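Local coordinates for Cag38821 (Sulfolobus islandicus rod-shaped virus 1, PDB 2X48), which is of unknown function but probably binds DNA through a small three-helix domain of helix-turn-helix type, at residues 19-24 against 49-54. Sequence-based numbering, arbitrary orientation.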
# COMPACT_ATOMS: atom_id res chain seq x y z
N ASP A 19 0.34 8.91 1.13
CA ASP A 19 1.17 8.15 0.23
C ASP A 19 0.86 6.65 0.33
O ASP A 19 0.90 5.94 -0.68
CB ASP A 19 2.67 8.38 0.52
CG ASP A 19 3.11 9.84 0.30
OD1 ASP A 19 2.37 10.62 -0.35
OD2 ASP A 19 4.21 10.20 0.77
N LEU A 20 0.56 6.18 1.54
CA LEU A 20 0.22 4.77 1.73
C LEU A 20 -1.04 4.46 0.97
O LEU A 20 -1.14 3.42 0.31
CB LEU A 20 0.03 4.41 3.21
CG LEU A 20 1.25 4.22 4.12
CD1 LEU A 20 0.77 3.95 5.55
CD2 LEU A 20 2.15 3.09 3.64
N VAL A 21 -2.03 5.35 1.08
CA VAL A 21 -3.29 5.17 0.34
C VAL A 21 -3.00 5.02 -1.15
O VAL A 21 -3.46 4.07 -1.78
CB VAL A 21 -4.26 6.33 0.59
CG1 VAL A 21 -5.42 6.29 -0.41
CG2 VAL A 21 -4.78 6.29 2.03
N SER A 22 -2.20 5.94 -1.70
CA SER A 22 -1.83 5.91 -3.11
C SER A 22 -1.19 4.60 -3.54
O SER A 22 -1.54 4.05 -4.58
CB SER A 22 -0.91 7.07 -3.45
OG SER A 22 -1.65 8.26 -3.63
N VAL A 23 -0.25 4.09 -2.73
CA VAL A 23 0.39 2.81 -3.03
C VAL A 23 -0.63 1.67 -2.96
O VAL A 23 -0.65 0.78 -3.82
CB VAL A 23 1.56 2.52 -2.08
CG1 VAL A 23 2.11 1.11 -2.30
CG2 VAL A 23 2.66 3.55 -2.30
N ALA A 24 -1.48 1.70 -1.94
CA ALA A 24 -2.53 0.72 -1.78
C ALA A 24 -3.35 0.65 -3.04
O ALA A 24 -3.59 -0.43 -3.57
CB ALA A 24 -3.42 1.07 -0.58
N ARG A 49 -8.51 -2.03 3.72
CA ARG A 49 -9.90 -2.00 3.25
C ARG A 49 -10.42 -0.56 3.23
O ARG A 49 -11.03 -0.15 2.25
CB ARG A 49 -10.80 -2.92 4.08
CG ARG A 49 -10.46 -4.42 3.94
CD ARG A 49 -11.61 -5.37 4.28
NE ARG A 49 -12.20 -5.13 5.60
CZ ARG A 49 -11.72 -5.59 6.76
NH1 ARG A 49 -12.35 -5.30 7.89
NH2 ARG A 49 -10.61 -6.32 6.80
N ARG A 50 -10.15 0.20 4.29
CA ARG A 50 -10.47 1.64 4.33
C ARG A 50 -9.83 2.38 3.17
O ARG A 50 -10.44 3.24 2.55
CB ARG A 50 -9.95 2.29 5.61
CG ARG A 50 -10.65 1.92 6.88
CD ARG A 50 -9.83 2.40 8.09
NE ARG A 50 -10.64 2.68 9.28
CZ ARG A 50 -10.14 3.03 10.46
NH1 ARG A 50 -8.81 3.14 10.63
NH2 ARG A 50 -10.95 3.28 11.49
N TYR A 51 -8.57 2.07 2.91
CA TYR A 51 -7.82 2.76 1.86
C TYR A 51 -8.44 2.54 0.49
O TYR A 51 -8.57 3.47 -0.29
CB TYR A 51 -6.36 2.30 1.83
CG TYR A 51 -5.50 2.70 3.02
CD1 TYR A 51 -5.93 3.66 3.95
CD2 TYR A 51 -4.24 2.14 3.19
CE1 TYR A 51 -5.13 4.02 5.02
CE2 TYR A 51 -3.43 2.50 4.25
CZ TYR A 51 -3.88 3.44 5.16
OH TYR A 51 -3.07 3.79 6.21
N LEU A 52 -8.85 1.30 0.22
CA LEU A 52 -9.36 0.93 -1.10
C LEU A 52 -10.77 1.42 -1.37
O LEU A 52 -11.22 1.37 -2.51
CB LEU A 52 -9.28 -0.59 -1.30
CG LEU A 52 -7.89 -1.21 -1.18
CD1 LEU A 52 -7.95 -2.68 -1.50
CD2 LEU A 52 -6.90 -0.51 -2.09
N GLU A 53 -11.47 1.90 -0.34
CA GLU A 53 -12.80 2.49 -0.54
C GLU A 53 -12.74 4.00 -0.80
O GLU A 53 -13.77 4.68 -0.72
CB GLU A 53 -13.73 2.16 0.65
CG GLU A 53 -13.44 2.89 1.97
CD GLU A 53 -14.44 2.54 3.07
OE1 GLU A 53 -15.17 3.44 3.54
OE2 GLU A 53 -14.50 1.35 3.45
N SER A 54 -11.55 4.52 -1.14
CA SER A 54 -11.34 5.96 -1.38
C SER A 54 -11.03 6.25 -2.86
O SER A 54 -10.43 5.42 -3.56
CB SER A 54 -10.19 6.49 -0.50
OG SER A 54 -10.45 6.31 0.89
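Leu20, the first residue of 19-24 to touch the other helix, meets the outer part of the Tyr51 ring: its CB lies 4.1 Å from Tyr51 CE2, while its CD1 reaches the phenol end, 3.9 Å from Tyr51 OH. The hydroxyl's polar partner is Glu17, at the start of the same helix as Leu20; this hydrogen bond holds the far end of the ring, while the contacts of its carbons with 19-24 are apolar. Val21 supplies the closest of these. With Val21 CG1 anti to the backbone N (chi1 168°), CG2 falls anti to the carbonyl carbon and rests over one face of the ring in a CH-pi contact, 3.8 Å from the Tyr51 centroid and displaced toward the rim, with Tyr51 CD1 just 3.5 Å from Val21 CG2. One turn on from Leu20, Ala24 packs at the root of the tyrosine, its CB 4.0 Å from Tyr51 CB. Leu52 CD2 lies 4.1 Å from Ala24 CB and also touches the backbone, 3.6 Å from Ala24 O. Across this interface, helix 17-29 thus packs against the C-terminal end of helix 45-52, and His25 adds a hydrogen bond to the carbonyl of Tyr51. Ile37 and Leu41 of helix 34-41 pack on Ala24, forming a small bundle consistent with a helix-turn-helix domain, with 34-41 and 45-52 the probable helix pair; Leu41 and Val14 of hairpin strand 10-14 both touch Leu20.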